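Local coordinates for cystathionine gamma-synthase (Xanthomonas oryzae pv. oryzae KACC 10331, PDB 6LD7), which probably uses pyridoxal 5'-phosphate to join an activated homoserine ester to cysteine, forming cystathionine on the pathway to methionine, at residues Y57-N62 with G241-P246; D66-A71 with F250-G255; G80-S85 with E228-L233; I91-N96 with W235-L240. The protein carries 1 engineered substitution. All blocks are in the same frame, centred on the assembly; numbering follows the deposited sequence.

Contact 1: Y57-N62 with G241-P246; sequences YTRSGN and GLTGSP
The hydroxyl of Thr243 donates to the carbonyl oxygen of Arg59, OG1 to O 2.9 Å, the one hydrogen bond between 57-62 and 241-246. It arrives in the carbonyl plane on a lone pair, with a C=O...donor angle of 124°. A chi1 of 54° sets OG1 between the backbone N and carbonyl carbon of Thr243, turned to the neighbouring loop, while its methyl CG2 rests 3.3 Å from the same Arg59 O, so threonine supplies donor and apolar flank together. Further along, the ring of Pro246 packs across the amide of Asn62, CG to ND2 3.5 Å, and Pro246 CG lies 3.9 Å from Thr58 OG1. Proline fits a first helical turn, where no backbone N-H is needed. The Asn62 amide is held by two other partners: ND2 donates to Val39 O and OD1 caps the following helix at Arg65 N. The aliphatic part of Arg59 passes Gly241, CD to CA 4.0 Å; glycine suits the positive phi of this Schellman C-prime residue, where helix 227-240 ends. The Arg59 guanidinium has Tyr57 CE2 over one face, near its rim. Arg59 NE and Tyr57 OH both hydrogen-bond the pyridoxal-phosphate-modified lysine of the second subunit. Such lending of tyrosine and arginine to the neighbour's cofactor is characteristic of the intersubunit active site of trans-sulfuration enzymes.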
loop_
_atom_site.group_PDB
_atom_site.type_symbol
_atom_site.label_atom_id
_atom_site.label_comp_id
_atom_site.label_asym_id
_atom_site.label_seq_id
_atom_site.Cartn_x
_atom_site.Cartn_y
_atom_site.Cartn_z
ATOM N N TYR C 57 16.996 -9.196 -8.622
ATOM C CA TYR C 57 17.105 -8.207 -7.503
ATOM C C TYR C 57 16.424 -6.887 -7.886
ATOM O O TYR C 57 16.903 -6.349 -8.977
ATOM C CB TYR C 57 18.605 -7.966 -7.185
ATOM C CG TYR C 57 18.836 -7.270 -5.876
ATOM C CD1 TYR C 57 18.452 -7.853 -4.659
ATOM C CD2 TYR C 57 19.376 -5.991 -5.868
ATOM C CE1 TYR C 57 18.658 -7.196 -3.440
ATOM C CE2 TYR C 57 19.530 -5.298 -4.670
ATOM C CZ TYR C 57 19.203 -5.908 -3.453
ATOM O OH TYR C 57 19.477 -5.215 -2.309
ATOM N N THR C 58 15.498 -6.342 -7.057
ATOM C CA THR C 58 14.676 -5.193 -7.479
ATOM C C THR C 58 15.492 -3.920 -7.772
ATOM O O THR C 58 15.038 -3.269 -8.708
ATOM C CB THR C 58 13.304 -4.873 -6.847
ATOM O OG1 THR C 58 12.941 -3.679 -6.083
ATOM C CG2 THR C 58 12.583 -6.130 -6.617
ATOM N N ARG C 59 16.682 -3.685 -7.207
ATOM C CA ARG C 59 17.417 -2.421 -7.456
ATOM C C ARG C 59 17.703 -2.417 -8.972
ATOM O O ARG C 59 17.668 -1.364 -9.610
ATOM C CB ARG C 59 18.723 -2.254 -6.671
ATOM C CG ARG C 59 19.633 -1.207 -7.329
ATOM C CD ARG C 59 20.753 -0.700 -6.505
ATOM N NE ARG C 59 21.306 -1.684 -5.577
ATOM C CZ ARG C 59 22.154 -2.669 -5.925
ATOM N NH1 ARG C 59 22.471 -2.800 -7.198
ATOM N NH2 ARG C 59 22.682 -3.510 -5.018
ATOM N N SER C 60 17.914 -3.599 -9.542
ATOM C CA SER C 60 18.459 -3.758 -10.913
ATOM C C SER C 60 17.304 -3.913 -11.975
ATOM O O SER C 60 17.365 -3.231 -13.029
ATOM C CB SER C 60 19.466 -4.879 -10.779
ATOM O OG SER C 60 19.211 -5.822 -11.738
ATOM N N GLY C 61 16.216 -4.632 -11.650
ATOM C CA GLY C 61 15.067 -4.995 -12.507
ATOM C C GLY C 61 13.905 -5.489 -11.609
ATOM O O GLY C 61 14.135 -6.258 -10.628
ATOM N N ASN C 62 12.684 -5.016 -11.841
ATOM C CA ASN C 62 11.466 -5.430 -11.080
ATOM C C ASN C 62 10.307 -5.353 -12.050
ATOM O O ASN C 62 10.261 -4.404 -12.837
ATOM C CB ASN C 62 11.229 -4.510 -9.909
ATOM C CG ASN C 62 9.913 -4.749 -9.247
ATOM O OD1 ASN C 62 8.913 -4.276 -9.797
ATOM N ND2 ASN C 62 9.941 -5.444 -8.095
ATOM N N GLY C 241 22.023 3.515 -7.931
ATOM C CA GLY C 241 20.942 3.272 -6.966
ATOM C C GLY C 241 19.791 4.232 -7.125
ATOM O O GLY C 241 19.189 4.554 -6.064
ATOM N N LEU C 242 19.444 4.617 -8.368
ATOM C CA LEU C 242 18.436 5.677 -8.613
ATOM C C LEU C 242 17.055 5.100 -8.943
ATOM O O LEU C 242 16.116 5.913 -9.120
ATOM C CB LEU C 242 18.889 6.507 -9.827
ATOM C CG LEU C 242 20.021 7.460 -9.559
ATOM C CD1 LEU C 242 20.461 8.130 -10.866
ATOM C CD2 LEU C 242 19.518 8.477 -8.542
ATOM N N THR C 243 16.910 3.788 -9.138
ATOM C CA THR C 243 15.615 3.148 -9.389
ATOM C C THR C 243 14.605 3.407 -8.262
ATOM O O THR C 243 14.984 3.629 -7.117
ATOM C CB THR C 243 15.774 1.669 -9.693
ATOM O OG1 THR C 243 16.517 1.109 -8.612
ATOM C CG2 THR C 243 16.522 1.468 -10.983
ATOM N N GLY C 244 13.339 3.414 -8.663
ATOM C CA GLY C 244 12.192 3.726 -7.799
ATOM C C GLY C 244 11.589 2.459 -7.128
ATOM O O GLY C 244 11.798 1.333 -7.579
ATOM N N SER C 245 10.696 2.704 -6.205
ATOM C CA SER C 245 9.893 1.726 -5.459
ATOM C C SER C 245 8.831 1.108 -6.380
ATOM O O SER C 245 8.111 1.768 -7.115
ATOM C CB SER C 245 9.293 2.514 -4.357
ATOM O OG SER C 245 8.036 2.053 -3.975
ATOM N N PRO C 246 8.681 -0.219 -6.350
ATOM C CA PRO C 246 7.591 -0.888 -7.066
ATOM C C PRO C 246 6.220 -0.388 -6.667
ATOM O O PRO C 246 5.303 -0.313 -7.512
ATOM C CB PRO C 246 7.718 -2.334 -6.625
ATOM C CG PRO C 246 9.270 -2.462 -6.391
ATOM C CD PRO C 246 9.665 -1.159 -5.738
#

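Contact 2: D66-A71 with F250-G255; sequences DLLGEA and FLTLRG
Helices 66-71 and 250-255 run in roughly the same direction, their axes 9.5 Å apart at closest approach and inclined by 35°, with Leu68 and Leu253 nearest in backbone register. This is an apolar helix-helix packing within the pyridoxal-phosphate enzyme fold, joining helix 63-76 to helix 246-256. Leu253 is the central side chain, and its two methyls divide the opposing surface between them. Leu253 CD1 meets Leu68 CD1 at 3.9 Å and Ala71 CB at 4.1 Å, whereas Leu253 CD2 lies 4.1 Å from Leu67 CD1. The forked end of leucine suits this place because one residue can touch neighbours on successive turns of the facing helix; Ala71, with CB alone, leaves room for the Leu253 methyl. Leu68 and Leu253 both carry CG opposite the backbone N, chi1 175° and -166°, and their side chains slide past each other in opposite directions. Leu67 instead crosses Leu253 at about a right angle. The same interface extends along helix 246-256, Leu68 packing on Ala249 and Ala71 on Leu256. Toward the third subunit, Arg254 forms a salt bridge with Asp216 of that chain, and Leu251 packs on its Leu251. At one margin of the apolar patch Thr252 crosses Leu68 nearly at right angles; its buried hydroxyl has no hydrogen-bonding partner in the model, and Thr252 OG1 lies 3.4 Å from Leu68 CD2.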
loop_
_atom_site.group_PDB
_atom_site.type_symbol
_atom_site.label_atom_id
_atom_site.label_comp_id
_atom_site.label_asym_id
_atom_site.label_seq_id
_atom_site.Cartn_x
_atom_site.Cartn_y
_atom_site.Cartn_z
ATOM N N ASP C 66 9.024 -2.204 -14.464
ATOM C CA ASP C 66 9.237 -2.408 -15.893
ATOM C C ASP C 66 7.917 -2.246 -16.656
ATOM O O ASP C 66 7.964 -1.790 -17.749
ATOM C CB ASP C 66 9.825 -3.776 -16.190
ATOM C CG ASP C 66 11.317 -3.800 -15.913
ATOM O OD1 ASP C 66 11.884 -2.730 -15.651
ATOM O OD2 ASP C 66 11.848 -4.883 -15.818
ATOM N N LEU C 67 6.781 -2.599 -16.107
ATOM C CA LEU C 67 5.517 -2.328 -16.824
ATOM C C LEU C 67 5.383 -0.838 -17.031
ATOM O O LEU C 67 4.849 -0.494 -17.984
ATOM C CB LEU C 67 4.352 -2.737 -15.963
ATOM C CG LEU C 67 3.656 -4.012 -16.324
ATOM C CD1 LEU C 67 2.584 -4.239 -15.251
ATOM C CD2 LEU C 67 3.065 -3.895 -17.714
ATOM N N LEU C 68 5.691 -0.026 -16.016
ATOM C CA LEU C 68 5.552 1.414 -16.156
ATOM C C LEU C 68 6.579 1.905 -17.191
ATOM O O LEU C 68 6.265 2.760 -18.019
ATOM C CB LEU C 68 5.689 2.094 -14.800
ATOM C CG LEU C 68 5.675 3.601 -14.841
ATOM C CD1 LEU C 68 4.315 4.103 -15.334
ATOM C CD2 LEU C 68 5.931 4.192 -13.455
ATOM N N GLY C 69 7.808 1.432 -17.076
ATOM C CA GLY C 69 8.836 1.686 -18.093
ATOM C C GLY C 69 8.383 1.439 -19.503
ATOM O O GLY C 69 8.535 2.345 -20.366
ATOM N N GLU C 70 7.838 0.261 -19.734
ATOM C CA GLU C 70 7.358 -0.132 -21.053
ATOM C C GLU C 70 6.168 0.727 -21.452
ATOM O O GLU C 70 6.126 1.153 -22.614
ATOM C CB GLU C 70 6.839 -1.551 -21.078
ATOM C CG GLU C 70 7.894 -2.577 -21.281
ATOM C CD GLU C 70 7.313 -3.969 -20.914
ATOM O OE1 GLU C 70 6.010 -4.171 -21.025
ATOM O OE2 GLU C 70 8.106 -4.813 -20.410
ATOM N N ALA C 71 5.209 1.004 -20.563
ATOM C CA ALA C 71 4.062 1.867 -20.957
ATOM C C ALA C 71 4.593 3.273 -21.337
ATOM O O ALA C 71 4.163 3.791 -22.377
ATOM C CB ALA C 71 3.044 2.009 -19.884
ATOM N N PHE C 250 3.402 1.098 -9.199
ATOM C CA PHE C 250 2.004 0.627 -9.211
ATOM C C PHE C 250 1.057 1.835 -9.188
ATOM O O PHE C 250 0.055 1.880 -9.989
ATOM C CB PHE C 250 1.719 -0.355 -8.055
ATOM C CG PHE C 250 0.270 -0.459 -7.694
ATOM C CD1 PHE C 250 -0.590 -1.215 -8.490
ATOM C CD2 PHE C 250 -0.247 0.268 -6.636
ATOM C CE1 PHE C 250 -1.944 -1.261 -8.223
ATOM C CE2 PHE C 250 -1.626 0.211 -6.366
ATOM C CZ PHE C 250 -2.472 -0.519 -7.180
ATOM N N LEU C 251 1.216 2.734 -8.228
ATOM C CA LEU C 251 0.289 3.877 -8.130
ATOM C C LEU C 251 0.410 4.751 -9.399
ATOM O O LEU C 251 -0.611 5.309 -9.838
ATOM C CB LEU C 251 0.638 4.718 -6.915
ATOM C CG LEU C 251 0.055 4.255 -5.578
ATOM C CD1 LEU C 251 0.297 5.332 -4.562
ATOM C CD2 LEU C 251 -1.458 3.947 -5.721
ATOM N N THR C 252 1.605 4.922 -9.928
ATOM C CA THR C 252 1.806 5.746 -11.149
ATOM C C THR C 252 1.240 5.113 -12.395
ATOM O O THR C 252 0.574 5.825 -13.076
ATOM C CB THR C 252 3.149 6.463 -11.354
ATOM O OG1 THR C 252 3.734 6.710 -12.658
ATOM C CG2 THR C 252 4.050 6.408 -10.203
ATOM N N LEU C 253 1.343 3.825 -12.585
ATOM C CA LEU C 253 0.638 3.189 -13.684
ATOM C C LEU C 253 -0.883 3.355 -13.473
ATOM O O LEU C 253 -1.642 3.657 -14.465
ATOM C CB LEU C 253 1.076 1.739 -13.721
ATOM C CG LEU C 253 0.696 1.029 -14.985
ATOM C CD1 LEU C 253 1.382 1.632 -16.186
ATOM C CD2 LEU C 253 1.028 -0.437 -14.859
ATOM N N ARG C 254 -1.368 3.200 -12.263
ATOM C CA ARG C 254 -2.801 3.449 -12.005
ATOM C C ARG C 254 -3.190 4.865 -12.460
ATOM O O ARG C 254 -4.207 5.056 -13.153
ATOM C CB ARG C 254 -3.094 3.257 -10.536
ATOM C CG ARG C 254 -4.580 3.111 -10.228
ATOM C CD ARG C 254 -4.776 3.049 -8.730
ATOM N NE ARG C 254 -5.992 2.442 -8.261
ATOM C CZ ARG C 254 -7.026 3.099 -7.787
ATOM N NH1 ARG C 254 -7.011 4.413 -7.662
ATOM N NH2 ARG C 254 -7.989 2.425 -7.232
ATOM N N GLY C 255 -2.430 5.872 -12.054
ATOM C CA GLY C 255 -2.739 7.215 -12.523
ATOM C C GLY C 255 -2.649 7.347 -14.039
ATOM O O GLY C 255 -3.511 8.009 -14.586
#

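Contact 3: G80-S85 with E228-L233; sequences GGVITS and ELHQQL
The imidazole of His230 lies flat against the backbone at Gly80, one face centred on that residue. Gly80 CA stands 3.6 Å from the ring centroid, only 11° off the ring normal, which makes a CH-pi contact. The following peptide passes close by: Gly80 C is 3.4 Å from His230 ND1, and Gly81 N approaches obliquely, 3.4 Å from His230 CE1. Val82 CG2 also comes obliquely, 4.0 Å from His230 CE1. With CG opposite the backbone N, chi1 171°, the histidine swings off its helix and reaches the strand. Glycine is apt at position 80, since its bare CA lets the ring come down on the backbone. One turn on, Leu233 supplies the second apolar point, its CB 4.0 Å from Val82 CG2. Val82, a beta-branched residue suited to a strand, therefore touches both helix residues with one methyl, CG2, which lies beside its backbone N. The axes of strand and helix approach to 8.5 Å and run nearly parallel, at 18°. Strand 80-84 is one of the two edge strands of the mixed sheet within this chain and pairs antiparallel with 220-224; Leu233 also packs on Val222 of that strand and Leu202 of the next. Helix 227-240 covering the margin of a mainly parallel sheet is the alpha/beta layering of the large domain of fold-type I pyridoxal-phosphate enzymes.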
loop_
_atom_site.group_PDB
_atom_site.type_symbol
_atom_site.label_atom_id
_atom_site.label_comp_id
_atom_site.label_asym_id
_atom_site.label_seq_id
_atom_site.Cartn_x
_atom_site.Cartn_y
_atom_site.Cartn_z
ATOM N N GLY C 80 12.884 1.884 -24.787
ATOM C CA GLY C 80 12.654 1.403 -23.407
ATOM C C GLY C 80 12.649 2.589 -22.442
ATOM O O GLY C 80 13.097 3.746 -22.841
ATOM N N GLY C 81 12.194 2.340 -21.233
ATOM C CA GLY C 81 12.086 3.346 -20.173
ATOM C C GLY C 81 12.752 2.884 -18.898
ATOM O O GLY C 81 12.690 1.698 -18.608
ATOM N N VAL C 82 13.362 3.816 -18.178
ATOM C CA VAL C 82 13.893 3.578 -16.828
ATOM C C VAL C 82 13.089 4.459 -15.897
ATOM O O VAL C 82 12.922 5.620 -16.219
ATOM C CB VAL C 82 15.393 3.905 -16.775
ATOM C CG1 VAL C 82 15.981 3.691 -15.419
ATOM C CG2 VAL C 82 16.120 3.022 -17.729
ATOM N N ILE C 83 12.687 3.906 -14.761
ATOM C CA ILE C 83 11.875 4.599 -13.739
ATOM C C ILE C 83 12.776 4.914 -12.529
ATOM O O ILE C 83 13.330 3.978 -11.902
ATOM C CB ILE C 83 10.654 3.728 -13.381
ATOM C CG1 ILE C 83 9.751 3.384 -14.595
ATOM C CG2 ILE C 83 9.831 4.416 -12.303
ATOM C CD1 ILE C 83 9.231 4.549 -15.382
ATOM N N THR C 84 12.790 6.176 -12.100
ATOM C CA THR C 84 13.647 6.671 -11.016
ATOM C C THR C 84 12.791 7.020 -9.825
ATOM O O THR C 84 11.548 7.269 -9.951
ATOM C CB THR C 84 14.531 7.823 -11.554
ATOM O OG1 THR C 84 13.704 8.900 -12.008
ATOM C CG2 THR C 84 15.417 7.349 -12.694
ATOM N N SER C 85 13.443 7.163 -8.698
ATOM C CA SER C 85 12.756 7.526 -7.450
ATOM C C SER C 85 12.272 8.976 -7.459
ATOM O O SER C 85 11.305 9.214 -6.745
ATOM C CB SER C 85 13.661 7.245 -6.253
ATOM O OG SER C 85 14.781 8.092 -6.421
ATOM N N GLU C 228 20.475 0.876 -27.465
ATOM C CA GLU C 228 21.806 0.840 -26.853
ATOM C C GLU C 228 21.880 1.954 -25.794
ATOM O O GLU C 228 22.360 1.659 -24.713
ATOM C CB GLU C 228 22.862 0.917 -27.940
ATOM C CG GLU C 228 24.282 1.147 -27.452
ATOM C CD GLU C 228 25.262 1.301 -28.627
ATOM O OE1 GLU C 228 26.357 1.938 -28.443
ATOM O OE2 GLU C 228 24.906 0.816 -29.772
ATOM N N LEU C 229 21.387 3.163 -26.029
ATOM C CA LEU C 229 21.439 4.165 -24.942
ATOM C C LEU C 229 20.540 3.694 -23.762
ATOM O O LEU C 229 20.821 4.007 -22.568
ATOM C CB LEU C 229 20.930 5.485 -25.465
ATOM C CG LEU C 229 21.636 6.730 -25.000
ATOM C CD1 LEU C 229 20.756 7.943 -25.227
ATOM C CD2 LEU C 229 22.271 6.633 -23.619
ATOM N N HIS C 230 19.400 3.087 -24.078
ATOM C CA HIS C 230 18.476 2.518 -23.053
ATOM C C HIS C 230 19.239 1.579 -22.098
ATOM O O HIS C 230 19.087 1.731 -20.889
ATOM C CB HIS C 230 17.281 1.852 -23.702
ATOM C CG HIS C 230 16.455 1.097 -22.743
ATOM N ND1 HIS C 230 15.821 1.713 -21.673
ATOM C CD2 HIS C 230 16.232 -0.227 -22.615
ATOM C CE1 HIS C 230 15.214 0.781 -20.946
ATOM N NE2 HIS C 230 15.424 -0.403 -21.528
ATOM N N GLN C 231 20.056 0.695 -22.629
ATOM C CA GLN C 231 20.857 -0.320 -21.899
ATOM C C GLN C 231 21.884 0.415 -21.034
ATOM O O GLN C 231 22.076 0.006 -19.910
ATOM C CB GLN C 231 21.496 -1.374 -22.830
ATOM C CG GLN C 231 20.511 -2.446 -23.329
ATOM C CD GLN C 231 19.605 -3.113 -22.288
ATOM O OE1 GLN C 231 18.434 -3.412 -22.516
ATOM N NE2 GLN C 231 20.096 -3.355 -21.091
ATOM N N GLN C 232 22.477 1.489 -21.513
ATOM C CA GLN C 232 23.375 2.312 -20.688
ATOM C C GLN C 232 22.597 2.972 -19.568
ATOM O O GLN C 232 23.118 2.960 -18.433
ATOM C CB GLN C 232 24.083 3.316 -21.567
ATOM C CG GLN C 232 25.021 2.627 -22.576
ATOM C CD GLN C 232 25.574 3.714 -23.477
ATOM O OE1 GLN C 232 26.028 4.718 -22.984
ATOM N NE2 GLN C 232 25.353 3.654 -24.775
ATOM N N LEU C 233 21.370 3.416 -19.801
ATOM C CA LEU C 233 20.626 4.037 -18.688
ATOM C C LEU C 233 20.270 2.994 -17.607
ATOM O O LEU C 233 20.341 3.332 -16.401
ATOM C CB LEU C 233 19.385 4.726 -19.211
ATOM C CG LEU C 233 19.599 5.903 -20.170
ATOM C CD1 LEU C 233 18.282 6.157 -20.819
ATOM C CD2 LEU C 233 20.067 7.131 -19.418
#

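Contact 4: I91-N96 with W235-L240; sequences INLVLN and WWANAL
Apolar contact joins Leu93 to the turn at Trp236 and Ala237. Leu93 CD1 lies 3.7 Å from Trp236 CB and 4.0 Å from Ala237 CB; the small alanine lets the leucine fit close to the other helix, CD1 reaching 3.5 Å from Ala237 N. Leu240 supplies another methyl, CD1, 3.6 Å from Asn96 CB. Both faces of the Trp236 indole are occupied: Asn96 O lies 3.7 Å above the plane on one, and Trp235 CZ3 sits over the other. That carbonyl has a polar partner too, Lys125 NZ of the second subunit. Hydrogen bonding fixes the Asn96 amide within its own helix. Asn96 ND2 donates to Asn92 O at 2.9 Å, an N-H...O angle of 162°, though it arrives from above the carbonyl plane, and the same oxygen also accepts from Asn96 N. Chi1 of -80° folds the amide beside its backbone N, back along the preceding turn, leaving the CB of Asn96 to meet Leu240. Asparagine suits this boundary by tying its ND2 to its own helix. The axes, 9.6 Å apart, make a steep helix-helix crossing of 110° at the interface with the second subunit, where Leu240 packs on Leu118 of that subunit.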
loop_
_atom_site.group_PDB
_atom_site.type_symbol
_atom_site.label_atom_id
_atom_site.label_comp_id
_atom_site.label_asym_id
_atom_site.label_seq_id
_atom_site.Cartn_x
_atom_site.Cartn_y
_atom_site.Cartn_z
ATOM N N ILE C 91 17.046 13.243 -14.250
ATOM C CA ILE C 91 18.049 14.213 -14.739
ATOM C C ILE C 91 19.455 13.766 -14.325
ATOM O O ILE C 91 20.337 13.641 -15.198
ATOM C CB ILE C 91 17.703 15.638 -14.283
ATOM C CG1 ILE C 91 16.387 16.016 -14.954
ATOM C CG2 ILE C 91 18.826 16.593 -14.687
ATOM C CD1 ILE C 91 15.760 17.225 -14.390
ATOM N N ASN C 92 19.603 13.405 -13.047
ATOM C CA ASN C 92 20.864 12.853 -12.506
ATOM C C ASN C 92 21.318 11.647 -13.345
ATOM O O ASN C 92 22.523 11.587 -13.759
ATOM C CB ASN C 92 20.653 12.538 -11.022
ATOM C CG ASN C 92 21.911 12.013 -10.347
ATOM O OD1 ASN C 92 22.933 12.350 -10.842
ATOM N ND2 ASN C 92 21.856 11.551 -9.104
ATOM N N LEU C 93 20.417 10.686 -13.589
ATOM C CA LEU C 93 20.756 9.507 -14.404
ATOM C C LEU C 93 21.318 9.896 -15.792
ATOM O O LEU C 93 22.403 9.414 -16.225
ATOM C CB LEU C 93 19.477 8.699 -14.509
ATOM C CG LEU C 93 19.618 7.509 -15.454
ATOM C CD1 LEU C 93 20.734 6.587 -15.029
ATOM C CD2 LEU C 93 18.319 6.777 -15.579
ATOM N N VAL C 94 20.659 10.795 -16.512
ATOM C CA VAL C 94 21.145 11.203 -17.851
ATOM C C VAL C 94 22.530 11.849 -17.751
ATOM O O VAL C 94 23.336 11.521 -18.569
ATOM C CB VAL C 94 20.183 12.173 -18.508
ATOM C CG1 VAL C 94 20.774 12.707 -19.793
ATOM C CG2 VAL C 94 18.806 11.527 -18.689
ATOM N N LEU C 95 22.738 12.775 -16.835
ATOM C CA LEU C 95 24.053 13.423 -16.637
ATOM C C LEU C 95 25.157 12.384 -16.465
ATOM O O LEU C 95 26.219 12.577 -17.067
ATOM C CB LEU C 95 24.041 14.351 -15.438
ATOM C CG LEU C 95 23.027 15.494 -15.507
ATOM C CD1 LEU C 95 23.085 16.266 -14.168
ATOM C CD2 LEU C 95 23.299 16.408 -16.679
ATOM N N ASN C 96 24.918 11.343 -15.675
ATOM C CA ASN C 96 25.921 10.295 -15.423
ATOM C C ASN C 96 26.018 9.353 -16.622
ATOM O O ASN C 96 27.111 8.882 -16.922
ATOM C CB ASN C 96 25.550 9.491 -14.184
ATOM C CG ASN C 96 25.925 10.202 -12.908
ATOM O OD1 ASN C 96 27.068 10.086 -12.455
ATOM N ND2 ASN C 96 24.962 10.885 -12.297
ATOM N N TRP C 235 21.976 0.337 -16.836
ATOM C CA TRP C 235 23.210 -0.016 -16.119
ATOM C C TRP C 235 23.540 1.099 -15.095
ATOM O O TRP C 235 23.754 0.789 -13.955
ATOM C CB TRP C 235 24.316 -0.227 -17.150
ATOM C CG TRP C 235 25.554 -0.756 -16.506
ATOM C CD1 TRP C 235 25.954 -2.073 -16.509
ATOM C CD2 TRP C 235 26.559 0.022 -15.779
ATOM N NE1 TRP C 235 27.173 -2.152 -15.855
ATOM C CE2 TRP C 235 27.558 -0.909 -15.381
ATOM C CE3 TRP C 235 26.757 1.390 -15.502
ATOM C CZ2 TRP C 235 28.675 -0.510 -14.627
ATOM C CZ3 TRP C 235 27.836 1.787 -14.744
ATOM C CH2 TRP C 235 28.798 0.847 -14.325
ATOM N N TRP C 236 23.491 2.364 -15.487
ATOM C CA TRP C 236 23.793 3.512 -14.613
ATOM C C TRP C 236 22.752 3.642 -13.504
ATOM O O TRP C 236 23.138 3.996 -12.348
ATOM C CB TRP C 236 23.947 4.784 -15.410
ATOM C CG TRP C 236 25.310 4.880 -16.033
ATOM C CD1 TRP C 236 25.612 4.669 -17.338
ATOM C CD2 TRP C 236 26.514 5.329 -15.386
ATOM N NE1 TRP C 236 26.943 4.857 -17.503
ATOM C CE2 TRP C 236 27.539 5.211 -16.332
ATOM C CE3 TRP C 236 26.858 5.566 -14.048
ATOM C CZ2 TRP C 236 28.873 5.521 -16.055
ATOM C CZ3 TRP C 236 28.164 5.899 -13.758
ATOM C CH2 TRP C 236 29.156 5.876 -14.752
ATOM N N ALA C 237 21.484 3.383 -13.786
ATOM C CA ALA C 237 20.442 3.493 -12.752
ATOM C C ALA C 237 20.671 2.441 -11.646
ATOM O O ALA C 237 20.530 2.799 -10.461
ATOM C CB ALA C 237 19.039 3.419 -13.355
ATOM N N ASN C 238 21.013 1.231 -12.031
ATOM C CA ASN C 238 21.350 0.113 -11.102
ATOM C C ASN C 238 22.613 0.517 -10.304
ATOM O O ASN C 238 22.611 0.442 -9.087
ATOM C CB ASN C 238 21.498 -1.198 -11.866
ATOM C CG ASN C 238 21.988 -2.304 -10.940
ATOM O OD1 ASN C 238 21.291 -2.583 -9.982
ATOM N ND2 ASN C 238 23.230 -2.791 -11.100
ATOM N N ALA C 239 23.666 0.968 -10.976
ATOM C CA ALA C 239 24.987 1.252 -10.370
ATOM C C ALA C 239 24.887 2.441 -9.406
ATOM O O ALA C 239 25.506 2.394 -8.369
ATOM C CB ALA C 239 26.017 1.573 -11.420
ATOM N N LEU C 240 24.088 3.448 -9.721
ATOM C CA LEU C 240 23.934 4.669 -8.888
ATOM C C LEU C 240 22.857 4.534 -7.815
ATOM O O LEU C 240 22.775 5.391 -6.953
ATOM C CB LEU C 240 23.576 5.846 -9.777
ATOM C CG LEU C 240 24.672 6.278 -10.746
ATOM C CD1 LEU C 240 24.038 7.186 -11.813
ATOM C CD2 LEU C 240 25.739 7.049 -10.022
#

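Overall arrangement
Helix 227-240 unites contacts 3 and 4, whose centres are 8 Å apart: Val82 CG1 meets Ala237 CB at 3.7 Å and Leu93 CD2 at 3.9 Å, joining strand 80-84 to helices 227-240 and 87-98 in one core. The chain then passes through 241-246 of contact 1, 12 Å from each by centre, where Leu242 O probably hydrogen-bonds Ser85 N at 3.0 Å. Contact 2 continues both segments of contact 1 into helices, their centres 13 Å apart, and touches contact 3 through Leu68 CG and Ile83 CD1, 3.7 Å apart; it stays clear of contact 4, about 10 Å between nearest atoms. Contact 1 reaches the cofactor-bearing lysine of the second subunit, through Tyr57 and Arg59.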